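Local coordinates for monothiol glutaredoxin-S14, chloroplastic (Arabidopsis thaliana, PDB 3IPZ), which belongs to the CGFS monothiol glutaredoxins, forms a [2Fe-2S]-bridged homodimer, and may donate iron-sulfur clusters and regulate CAX cation transporters in plants, at residues G26-P31 with I42-N47; F74-L77 with E82-G85. All coordinates share one frame; numbering follows the deposited sequence.

Contact 1 of 2, residues G26-P31 with I42-N47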
ATOM      1  N   GLY A  26       7.553   8.096   4.203  1.00 37.57           N
ATOM      2  CA  GLY A  26       7.435   9.471   3.776  1.00 30.16           C
ATOM      3  C   GLY A  26       6.041   9.772   3.274  1.00 32.07           C
ATOM      4  O   GLY A  26       5.073   9.107   3.649  1.00 30.88           O
ATOM      5  N   THR A  27       5.950  10.766   2.398  1.00 33.09           N
ATOM      6  CA  THR A  27       4.684  11.208   1.844  1.00 36.68           C
ATOM      7  C   THR A  27       4.808  11.218   0.326  1.00 38.95           C
ATOM      8  O   THR A  27       5.918  11.177  -0.208  1.00 38.07           O
ATOM      9  CB  THR A  27       4.358  12.637   2.357  1.00 37.38           C
ATOM     10  OG1 THR A  27       2.991  12.949   2.076  1.00 72.64           O
ATOM     11  CG2 THR A  27       5.237  13.659   1.661  1.00 36.78           C
ATOM     12  N   ARG A  28       3.682  11.290  -0.375  1.00 42.49           N
ATOM     13  CA  ARG A  28       3.722  11.270  -1.832  1.00 44.35           C
ATOM     14  C   ARG A  28       4.541  12.393  -2.434  1.00 42.28           C
ATOM     15  O   ARG A  28       5.170  12.219  -3.474  1.00 48.50           O
ATOM     16  CB  ARG A  28       2.309  11.300  -2.422  1.00 46.56           C
ATOM     17  CG  ARG A  28       1.841  12.662  -2.904  1.00 57.80           C
ATOM     18  CD  ARG A  28       0.488  12.530  -3.565  1.00 54.14           C
ATOM     19  NE  ARG A  28      -0.432  11.807  -2.696  1.00 57.79           N
ATOM     20  CZ  ARG A  28      -1.533  11.196  -3.123  1.00 67.15           C
ATOM     21  NH1 ARG A  28      -1.856  11.223  -4.415  1.00 62.29           N
ATOM     22  NH2 ARG A  28      -2.304  10.546  -2.257  1.00 48.16           N
ATOM     23  N   ASP A  29       4.530  13.553  -1.792  1.00 45.99           N
ATOM     24  CA  ASP A  29       5.297  14.687  -2.302  1.00 48.77           C
ATOM     25  C   ASP A  29       6.734  14.636  -1.802  1.00 45.57           C
ATOM     26  O   ASP A  29       7.620  15.230  -2.406  1.00 52.12           O
ATOM     27  CB  ASP A  29       4.658  16.004  -1.859  1.00 50.77           C
ATOM     28  CG  ASP A  29       3.291  16.215  -2.460  1.00 55.38           C
ATOM     29  OD1 ASP A  29       2.430  16.789  -1.763  1.00 64.98           O
ATOM     30  OD2 ASP A  29       3.083  15.817  -3.629  1.00 60.18           O
ATOM     31  N   PHE A  30       6.951  13.929  -0.694  1.00 36.00           N
ATOM     32  CA  PHE A  30       8.283  13.813  -0.103  1.00 42.17           C
ATOM     33  C   PHE A  30       8.644  12.384   0.281  1.00 43.37           C
ATOM     34  O   PHE A  30       8.687  12.034   1.466  1.00 41.42           O
ATOM     35  CB  PHE A  30       8.401  14.716   1.132  1.00 42.21           C
ATOM     36  CG  PHE A  30       8.084  16.152   0.855  1.00 43.54           C
ATOM     37  CD1 PHE A  30       6.822  16.669   1.144  1.00 38.42           C
ATOM     38  CD2 PHE A  30       9.021  16.971   0.221  1.00 39.31           C
ATOM     39  CE1 PHE A  30       6.494  17.976   0.799  1.00 34.59           C
ATOM     40  CE2 PHE A  30       8.704  18.277  -0.128  1.00 36.42           C
ATOM     41  CZ  PHE A  30       7.437  18.782   0.159  1.00 35.47           C
ATOM     42  N   PRO A  31       8.894  11.533  -0.722  1.00 38.21           N
ATOM     43  CA  PRO A  31       9.260  10.135  -0.453  1.00 43.66           C
ATOM     44  C   PRO A  31      10.642  10.047   0.214  1.00 47.08           C
ATOM     45  O   PRO A  31      11.616  10.609  -0.271  1.00 43.44           O
ATOM     46  CB  PRO A  31       9.220   9.492  -1.843  1.00 39.73           C
ATOM     47  CG  PRO A  31       9.521  10.645  -2.766  1.00 47.77           C
ATOM     48  CD  PRO A  31       8.721  11.775  -2.164  1.00 29.78           C
ATOM     49  N   ILE A  42       4.663   5.161 -10.090  1.00 41.34           N
ATOM     50  CA  ILE A  42       3.868   4.199 -10.846  1.00 35.35           C
ATOM     51  C   ILE A  42       2.414   4.666 -10.759  1.00 38.42           C
ATOM     52  O   ILE A  42       1.735   4.818 -11.775  1.00 42.83           O
ATOM     53  CB  ILE A  42       3.916   2.759 -10.238  1.00 36.35           C
ATOM     54  CG1 ILE A  42       5.326   2.191 -10.266  1.00 29.90           C
ATOM     55  CG2 ILE A  42       3.001   1.840 -11.004  1.00 29.16           C
ATOM     56  CD1 ILE A  42       6.037   2.092 -11.647  1.00 62.17           C
ATOM     57  N   LEU A  43       1.946   4.888  -9.531  1.00 32.42           N
ATOM     58  CA  LEU A  43       0.566   5.304  -9.297  1.00 45.00           C
ATOM     59  C   LEU A  43       0.212   6.645  -9.923  1.00 48.69           C
ATOM     60  O   LEU A  43      -0.919   6.841 -10.363  1.00 46.75           O
ATOM     61  CB  LEU A  43       0.255   5.335  -7.794  1.00 44.37           C
ATOM     62  CG  LEU A  43       0.306   3.994  -7.055  1.00 34.10           C
ATOM     63  CD1 LEU A  43      -0.033   4.217  -5.605  1.00 24.60           C
ATOM     64  CD2 LEU A  43      -0.667   2.996  -7.680  1.00 37.15           C
ATOM     65  N   LYS A  44       1.162   7.571  -9.955  1.00 50.29           N
ATOM     66  CA  LYS A  44       0.899   8.867 -10.571  1.00 57.40           C
ATOM     67  C   LYS A  44       0.816   8.708 -12.096  1.00 57.39           C
ATOM     68  O   LYS A  44       0.011   9.366 -12.752  1.00 56.56           O
ATOM     69  CB  LYS A  44       1.987   9.879 -10.200  1.00 58.14           C
ATOM     70  CG  LYS A  44       1.902  10.397  -8.762  1.00 63.79           C
ATOM     71  CD  LYS A  44       2.846  11.579  -8.531  1.00 67.16           C
ATOM     72  CE  LYS A  44       2.701  12.146  -7.121  1.00 79.96           C
ATOM     73  NZ  LYS A  44       3.521  13.373  -6.896  1.00 71.51           N
ATOM     74  N   ASN A  45       1.644   7.820 -12.644  1.00 53.01           N
ATOM     75  CA  ASN A  45       1.670   7.544 -14.074  1.00 52.18           C
ATOM     76  C   ASN A  45       0.303   7.045 -14.564  1.00 57.23           C
ATOM     77  O   ASN A  45      -0.192   7.469 -15.618  1.00 56.17           O
ATOM     78  CB  ASN A  45       2.734   6.481 -14.367  1.00 63.54           C
ATOM     79  CG  ASN A  45       2.720   6.012 -15.821  1.00 71.13           C
ATOM     80  OD1 ASN A  45       3.341   6.627 -16.689  1.00 73.74           O
ATOM     81  ND2 ASN A  45       2.001   4.924 -16.092  1.00 62.28           N
ATOM     82  N   LEU A  46      -0.304   6.149 -13.787  1.00 50.79           N
ATOM     83  CA  LEU A  46      -1.597   5.558 -14.136  1.00 52.49           C
ATOM     84  C   LEU A  46      -2.799   6.440 -13.843  1.00 49.11           C
ATOM     85  O   LEU A  46      -3.928   6.080 -14.174  1.00 41.23           O
ATOM     86  CB  LEU A  46      -1.783   4.219 -13.415  1.00 49.36           C
ATOM     87  CG  LEU A  46      -0.687   3.164 -13.613  1.00 53.10           C
ATOM     88  CD1 LEU A  46      -1.066   1.905 -12.858  1.00 43.64           C
ATOM     89  CD2 LEU A  46      -0.504   2.857 -15.090  1.00 45.56           C
ATOM     90  N   ASN A  47      -2.561   7.591 -13.225  1.00 49.21           N
ATOM     91  CA  ASN A  47      -3.650   8.511 -12.898  1.00 58.80           C
ATOM     92  C   ASN A  47      -4.702   7.874 -12.002  1.00 57.13           C
ATOM     93  O   ASN A  47      -5.887   8.189 -12.093  1.00 62.36           O
ATOM     94  CB  ASN A  47      -4.311   9.040 -14.179  1.00 63.45           C
ATOM     95  CG  ASN A  47      -3.484  10.116 -14.854  1.00 71.61           C
ATOM     96  OD1 ASN A  47      -3.314  11.210 -14.313  1.00 76.94           O
ATOM     97  ND2 ASN A  47      -2.953   9.810 -16.034  1.00 71.03           N
TER
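The loop that follows the first strand of the glutaredoxin fold, residues 26-31, meets the last turn of helix 34-45 at the surface, with Lys44 reaching back to Arg28 and Asp29. The contact is slight: 92 Å² is buried in total, no hydrogen bond crosses it, and the closest pair of CA atoms, those of Arg28 and Lys44, stands 9.5 Å apart. An extended side chain spans that gap. Lys44 has CG anti to its carbonyl carbon (chi1 -74°), and every later torsion is near 180°, which carries its ammonium to the loop. There Lys44 NZ lies 4.0 Å from Arg28 O and 4.1 Å from Asp29 OD2, the lysine and aspartate side chains crossing at about a right angle. Both distances exceed bonding range, so the pull on the carboxylate is probably a loose electrostatic one. One carbon back along the lysine, Lys44 CE lies 4.2 Å from Arg28 CD. The arginine's own charge is engaged on its far end, where NH2 pairs with Asp52 and with Phe50 O. The loop keeps its shape through Thr27 N to Phe30 O, 3.2 Å. Asn47, the first residue with non-helical angles (phi 59°), bonds from N to Lys44 O at 3.2 Å in a Schellman motif. The whole belongs to the first beta-loop-alpha unit of the thioredoxin fold, which here follows helix 5-15.

Contact 2 of 2, residues F74-L77 with E82-G85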
ATOM      1  N   PHE A  74       8.289  -1.849   3.345  1.00 34.23           N
ATOM      2  CA  PHE A  74       7.426  -0.894   2.698  1.00 39.20           C
ATOM      3  C   PHE A  74       8.229  -0.306   1.561  1.00 35.50           C
ATOM      4  O   PHE A  74       9.456  -0.211   1.639  1.00 40.10           O
ATOM      5  CB  PHE A  74       7.005   0.190   3.697  1.00 38.81           C
ATOM      6  CG  PHE A  74       6.271  -0.354   4.876  1.00 35.82           C
ATOM      7  CD1 PHE A  74       6.959  -0.785   6.000  1.00 35.23           C
ATOM      8  CD2 PHE A  74       4.890  -0.514   4.831  1.00 32.11           C
ATOM      9  CE1 PHE A  74       6.280  -1.375   7.061  1.00 39.03           C
ATOM     10  CE2 PHE A  74       4.203  -1.101   5.886  1.00 35.08           C
ATOM     11  CZ  PHE A  74       4.899  -1.534   7.003  1.00 27.81           C
ATOM     12  N   PRO A  75       7.549   0.165   0.517  1.00 40.50           N
ATOM     13  CA  PRO A  75       6.093   0.191   0.349  1.00 33.10           C
ATOM     14  C   PRO A  75       5.287  -1.100   0.334  1.00 33.12           C
ATOM     15  O   PRO A  75       5.741  -2.159  -0.089  1.00 36.11           O
ATOM     16  CB  PRO A  75       5.924   0.955  -0.956  1.00 30.38           C
ATOM     17  CG  PRO A  75       7.104   0.473  -1.748  1.00 32.65           C
ATOM     18  CD  PRO A  75       8.223   0.583  -0.727  1.00 34.99           C
ATOM     19  N   GLN A  76       4.055  -0.962   0.795  1.00 29.71           N
ATOM     20  CA  GLN A  76       3.074  -2.026   0.824  1.00 32.21           C
ATOM     21  C   GLN A  76       1.846  -1.402   0.159  1.00 33.45           C
ATOM     22  O   GLN A  76       1.334  -0.389   0.624  1.00 31.09           O
ATOM     23  CB  GLN A  76       2.754  -2.436   2.268  1.00 29.24           C
ATOM     24  CG  GLN A  76       3.702  -3.474   2.835  1.00 34.99           C
ATOM     25  CD  GLN A  76       3.338  -3.916   4.242  1.00 35.18           C
ATOM     26  OE1 GLN A  76       2.171  -3.905   4.632  1.00 43.71           O
ATOM     27  NE2 GLN A  76       4.343  -4.328   5.005  1.00 32.91           N
ATOM     28  N   LEU A  77       1.384  -2.009  -0.927  1.00 30.01           N
ATOM     29  CA  LEU A  77       0.237  -1.493  -1.661  1.00 27.47           C
ATOM     30  C   LEU A  77      -1.012  -2.328  -1.482  1.00 30.46           C
ATOM     31  O   LEU A  77      -0.985  -3.549  -1.607  1.00 28.33           O
ATOM     32  CB  LEU A  77       0.565  -1.408  -3.156  1.00 34.00           C
ATOM     33  CG  LEU A  77      -0.498  -0.863  -4.124  1.00 34.42           C
ATOM     34  CD1 LEU A  77      -0.798   0.607  -3.811  1.00 25.41           C
ATOM     35  CD2 LEU A  77       0.012  -0.998  -5.560  1.00 24.61           C
ATOM     36  N   GLU A  82      -7.334  -5.492  -0.332  1.00 38.38           N
ATOM     37  CA  GLU A  82      -6.517  -6.706  -0.293  1.00 37.97           C
ATOM     38  C   GLU A  82      -5.075  -6.318  -0.541  1.00 36.80           C
ATOM     39  O   GLU A  82      -4.801  -5.467  -1.384  1.00 35.38           O
ATOM     40  CB  GLU A  82      -6.960  -7.707  -1.364  1.00 38.35           C
ATOM     41  CG  GLU A  82      -8.403  -8.186  -1.207  1.00 54.11           C
ATOM     42  CD  GLU A  82      -8.614  -9.025   0.050  1.00 62.70           C
ATOM     43  OE1 GLU A  82      -9.789  -9.237   0.438  1.00 65.42           O
ATOM     44  OE2 GLU A  82      -7.611  -9.478   0.647  1.00 61.56           O
ATOM     45  N   PHE A  83      -4.154  -6.927   0.202  1.00 34.65           N
ATOM     46  CA  PHE A  83      -2.739  -6.628   0.036  1.00 28.52           C
ATOM     47  C   PHE A  83      -2.291  -7.067  -1.366  1.00 30.94           C
ATOM     48  O   PHE A  83      -2.412  -8.235  -1.733  1.00 31.85           O
ATOM     49  CB  PHE A  83      -1.925  -7.349   1.113  1.00 30.11           C
ATOM     50  CG  PHE A  83      -0.444  -7.245   0.923  1.00 37.03           C
ATOM     51  CD1 PHE A  83       0.183  -6.005   0.898  1.00 30.51           C
ATOM     52  CD2 PHE A  83       0.327  -8.393   0.742  1.00 30.62           C
ATOM     53  CE1 PHE A  83       1.574  -5.902   0.687  1.00 30.03           C
ATOM     54  CE2 PHE A  83       1.709  -8.301   0.530  1.00 33.24           C
ATOM     55  CZ  PHE A  83       2.331  -7.047   0.503  1.00 36.59           C
ATOM     56  N   PHE A  84      -1.779  -6.123  -2.149  1.00 31.54           N
ATOM     57  CA  PHE A  84      -1.330  -6.441  -3.496  1.00 35.19           C
ATOM     58  C   PHE A  84       0.135  -6.860  -3.522  1.00 35.46           C
ATOM     59  O   PHE A  84       0.479  -7.848  -4.153  1.00 40.65           O
ATOM     60  CB  PHE A  84      -1.535  -5.250  -4.431  1.00 35.19           C
ATOM     61  CG  PHE A  84      -1.280  -5.575  -5.864  1.00 30.83           C
ATOM     62  CD1 PHE A  84      -2.214  -6.313  -6.597  1.00 30.06           C
ATOM     63  CD2 PHE A  84      -0.087  -5.193  -6.473  1.00 26.73           C
ATOM     64  CE1 PHE A  84      -1.966  -6.670  -7.909  1.00 24.60           C
ATOM     65  CE2 PHE A  84       0.175  -5.547  -7.794  1.00 32.28           C
ATOM     66  CZ  PHE A  84      -0.762  -6.287  -8.515  1.00 38.06           C
ATOM     67  N   GLY A  85       1.001  -6.109  -2.846  1.00 32.39           N
ATOM     68  CA  GLY A  85       2.404  -6.485  -2.826  1.00 30.38           C
ATOM     69  C   GLY A  85       3.347  -5.363  -2.459  1.00 40.91           C
ATOM     70  O   GLY A  85       2.914  -4.219  -2.266  1.00 29.57           O
TER
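An antiparallel hairpin pairing joins residues 74-77 to 82-85, the latter on the outermost strand of the mixed four-stranded sheet of this thioredoxin-like fold, and the pairing contains a classic beta bulge. The evidence is that Phe84 and Gly85 both face Leu77. Leu77 N donates to Gly85 O at 3.0 Å with an N-H...O angle of 166°. In return, Leu77 O takes Phe84 N at 2.7 Å, and Gly85 N adds a weak third bond to that same oxygen, which therefore receives two amides from successive residues. Gly85 has a positive phi, a backbone conformation suited to glycine. The Leu77 side chain runs against helices 34-45 and 87-96 through Leu43 and Thr90, with Phe84 beside it: CD2 of each lies 4.3 Å from the other.

The CE1 end of the Phe83 ring reaches across to Gln76, its CG anti to its backbone N (chi1 173°). The two side chains cross at about a right angle, amide and ring planes 73° apart. The Gln76 amide is held from both ends, OE1 by Ser69 OG and NE2 by Thr73 O, and NE2 also sits above one face of the Phe74 ring. Phe74, which probably binds glutathione as in relatives, precedes a cis peptide to Pro75, whose side chain touches Phe35 and Cys87. Across the hairpin, Phe83 CE1 lies 4.0 Å from Gln76 CB and 3.9 Å from Gln76 CG.

Following the chain, strand 20-24 runs into loop 26-31, and contact 1 closes where Lys44, near the far end of helix 34-45, reaches back to that loop. Strand 51-54 and helix 59-69 come next. Only then does contact 2 open: residues 74-77 enter the sheet, the chain turns, and 82-85 pairs with them, closing a short hairpin. The two contacts thus stand in series, neither nested nor crossed, their centres 14 Å apart. They still meet through the core, where Leu43 CD1 lies 4.1 Å from Leu77 CD1. Contact 1 joins a surface loop to its helix, and contact 2 the edge strand to the sheet's interior.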